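HydG protein (Carboxydothermus hydrogenoformans, PDB 4RTB) is a radical SAM maturase of [FeFe]-hydrogenase that works as a CO and cyanide synthase and binds an iron-sulfur cluster and S-adenosylmethionine. Local coordinates at residues I96-P101 with P389-A394. Sequence-based numbering, arbitrary orientation.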
ATOM      1  N   ILE A  96     -10.802  -7.355  -1.475  1.00 63.13           N
ATOM      2  CA  ILE A  96      -9.943  -6.412  -0.772  1.00 65.75           C
ATOM      3  C   ILE A  96      -9.092  -7.164   0.254  1.00 71.89           C
ATOM      4  O   ILE A  96      -9.612  -7.913   1.085  1.00 76.27           O
ATOM      5  CB  ILE A  96     -10.765  -5.297  -0.087  1.00 67.21           C
ATOM      6  CG1 ILE A  96      -9.857  -4.396   0.755  1.00 65.12           C
ATOM      7  CG2 ILE A  96     -11.903  -5.885   0.747  1.00 54.34           C
ATOM      8  CD1 ILE A  96      -8.922  -3.542  -0.070  1.00 67.59           C
ATOM      9  N   VAL A  97      -7.779  -6.982   0.176  1.00 70.21           N
ATOM     10  CA  VAL A  97      -6.864  -7.710   1.044  1.00 68.86           C
ATOM     11  C   VAL A  97      -6.565  -6.913   2.306  1.00 66.66           C
ATOM     12  O   VAL A  97      -6.295  -5.713   2.243  1.00 66.12           O
ATOM     13  CB  VAL A  97      -5.552  -8.040   0.318  1.00 67.32           C
ATOM     14  CG1 VAL A  97      -4.680  -8.930   1.184  1.00 72.14           C
ATOM     15  CG2 VAL A  97      -5.846  -8.713  -1.012  1.00 66.78           C
ATOM     16  N   LEU A  98      -6.620  -7.582   3.453  1.00 61.87           N
ATOM     17  CA  LEU A  98      -6.406  -6.914   4.729  1.00 64.72           C
ATOM     18  C   LEU A  98      -5.100  -7.343   5.396  1.00 72.65           C
ATOM     19  O   LEU A  98      -4.738  -8.525   5.395  1.00 71.00           O
ATOM     20  CB  LEU A  98      -7.582  -7.177   5.674  1.00 62.79           C
ATOM     21  CG  LEU A  98      -8.975  -6.792   5.170  1.00 58.78           C
ATOM     22  CD1 LEU A  98      -9.980  -6.850   6.311  1.00 55.27           C
ATOM     23  CD2 LEU A  98      -8.976  -5.417   4.514  1.00 55.39           C
ATOM     24  N   PHE A  99      -4.396  -6.366   5.957  1.00 69.91           N
ATOM     25  CA  PHE A  99      -3.172  -6.625   6.700  1.00 64.30           C
ATOM     26  C   PHE A  99      -3.077  -5.685   7.892  1.00 65.57           C
ATOM     27  O   PHE A  99      -3.776  -4.673   7.957  1.00 61.86           O
ATOM     28  CB  PHE A  99      -1.944  -6.461   5.802  1.00 69.54           C
ATOM     29  CG  PHE A  99      -1.626  -5.031   5.463  1.00 70.96           C
ATOM     30  CD1 PHE A  99      -2.288  -4.390   4.428  1.00 72.84           C
ATOM     31  CD2 PHE A  99      -0.659  -4.331   6.172  1.00 63.15           C
ATOM     32  CE1 PHE A  99      -1.998  -3.073   4.112  1.00 73.14           C
ATOM     33  CE2 PHE A  99      -0.367  -3.016   5.859  1.00 63.46           C
ATOM     34  CZ  PHE A  99      -1.037  -2.387   4.829  1.00 69.01           C
ATOM     35  N   ALA A 100      -2.201  -6.026   8.831  1.00 70.57           N
ATOM     36  CA  ALA A 100      -1.953  -5.181   9.990  1.00 71.72           C
ATOM     37  C   ALA A 100      -0.469  -4.847  10.096  1.00 77.38           C
ATOM     38  O   ALA A 100       0.385  -5.732   9.993  1.00 78.40           O
ATOM     39  CB  ALA A 100      -2.440  -5.860  11.258  1.00 65.68           C
ATOM     40  N   PRO A 101      -0.156  -3.559  10.284  1.00 80.77           N
ATOM     41  CA  PRO A 101       1.232  -3.122  10.444  1.00 79.04           C
ATOM     42  C   PRO A 101       1.743  -3.362  11.858  1.00 74.20           C
ATOM     43  O   PRO A 101       1.085  -2.991  12.829  1.00 76.76           O
ATOM     44  CB  PRO A 101       1.166  -1.627  10.131  1.00 78.84           C
ATOM     45  CG  PRO A 101      -0.218  -1.233  10.505  1.00 77.06           C
ATOM     46  CD  PRO A 101      -1.094  -2.423  10.235  1.00 80.73           C
ATOM     47  N   PRO A 389     -13.450  -9.663   1.764  1.00 74.16           N
ATOM     48  CA  PRO A 389     -12.244  -9.531   2.586  1.00 74.47           C
ATOM     49  C   PRO A 389     -11.367 -10.767   2.465  1.00 76.82           C
ATOM     50  O   PRO A 389     -11.889 -11.882   2.480  1.00 80.54           O
ATOM     51  CB  PRO A 389     -12.792  -9.387   4.011  1.00 74.64           C
ATOM     52  CG  PRO A 389     -14.257  -9.093   3.850  1.00 71.25           C
ATOM     53  CD  PRO A 389     -14.660  -9.786   2.592  1.00 72.53           C
ATOM     54  N   SER A 390     -10.057 -10.575   2.352  1.00 73.38           N
ATOM     55  CA  SER A 390      -9.150 -11.698   2.163  1.00 73.92           C
ATOM     56  C   SER A 390      -7.922 -11.598   3.056  1.00 79.36           C
ATOM     57  O   SER A 390      -7.585 -10.527   3.560  1.00 80.14           O
ATOM     58  CB  SER A 390      -8.722 -11.794   0.701  1.00 72.43           C
ATOM     59  OG  SER A 390      -9.352 -10.785  -0.063  1.00 69.30           O
ATOM     60  N   PHE A 391      -7.268 -12.738   3.245  1.00 80.30           N
ATOM     61  CA  PHE A 391      -6.097 -12.838   4.101  1.00 80.08           C
ATOM     62  C   PHE A 391      -5.155 -13.890   3.519  1.00 89.80           C
ATOM     63  O   PHE A 391      -4.827 -14.868   4.191  1.00 97.46           O
ATOM     64  CB  PHE A 391      -6.497 -13.219   5.535  1.00 74.70           C
ATOM     65  CG  PHE A 391      -7.690 -12.467   6.067  1.00 67.15           C
ATOM     66  CD1 PHE A 391      -8.974 -12.959   5.891  1.00 75.12           C
ATOM     67  CD2 PHE A 391      -7.525 -11.279   6.759  1.00 63.36           C
ATOM     68  CE1 PHE A 391     -10.074 -12.274   6.382  1.00 72.61           C
ATOM     69  CE2 PHE A 391      -8.619 -10.590   7.256  1.00 70.35           C
ATOM     70  CZ  PHE A 391      -9.896 -11.089   7.067  1.00 73.39           C
ATOM     71  N   CYS A 392      -4.724 -13.691   2.273  1.00 90.71           N
ATOM     72  CA  CYS A 392      -4.052 -14.755   1.524  1.00 93.52           C
ATOM     73  C   CYS A 392      -2.741 -14.357   0.846  1.00 99.38           C
ATOM     74  O   CYS A 392      -1.749 -15.101   0.929  1.00110.81           O
ATOM     75  CB  CYS A 392      -4.999 -15.301   0.456  1.00 96.28           C
ATOM     76  SG  CYS A 392      -5.538 -14.066  -0.754  1.00122.64           S
ATOM     77  N   THR A 393      -2.756 -13.192   0.192  1.00 95.09           N
ATOM     78  CA  THR A 393      -1.722 -12.770  -0.767  1.00103.00           C
ATOM     79  C   THR A 393      -1.701 -13.671  -2.002  1.00100.85           C
ATOM     80  O   THR A 393      -2.717 -14.303  -2.335  1.00 92.91           O
ATOM     81  CB  THR A 393      -0.292 -12.740  -0.153  1.00109.83           C
ATOM     82  N   ALA A 394      -0.545 -13.709  -2.673  1.00100.68           N
ATOM     83  CA  ALA A 394      -0.393 -14.379  -3.967  1.00104.84           C
ATOM     84  C   ALA A 394      -1.462 -13.922  -4.959  1.00113.60           C
ATOM     85  O   ALA A 394      -2.002 -14.735  -5.717  1.00106.36           O
ATOM     86  CB  ALA A 394      -0.442 -15.896  -3.800  1.00104.01           C
TER
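The Phe391 ring meets Leu98 obliquely: its CE2 lies 3.9 Å from Leu98 CB, while the ring of Tyr429 packs against it with the planes some 20° apart. With CG set anti to the carbonyl carbon (chi1 -44°), Phe391 brings its ring back to Leu98, although its CB points away. The second flat group is the Ile96 carbonyl, where two donors from Ser390 reach O from the same face. Ser390 N bonds to Ile96 O at 3.0 Å, tilted 24° from the carbonyl plane; Ser390 OG, at 3.1 Å from Ile96 O, stands well above that plane. Pro389 CA adds a CA-H...O contact to the same oxygen. Leu98 N then donates a nearly straight bond to Ser390 O. These bonds join short strand 388-390 in parallel to the beginning of strand 95-105, the first strand of the TIM-type barrel of this radical SAM enzyme; Val97 meanwhile pairs through its backbone with Ser342 and Met344, at the strand 343-345 that closes the barrel. Replacing Ser390 by alanine removes the hydroxyl, and the Ile96 carbonyl oxygen would probably be left with the backbone N-H and the weaker Pro389 CA contact. Leu98 CD1 approaches Pro389 CB at 4.4 Å, and helix 419-432 packs against both Pro389, through Phe426, and Ser390, through Ala422 and Ser425.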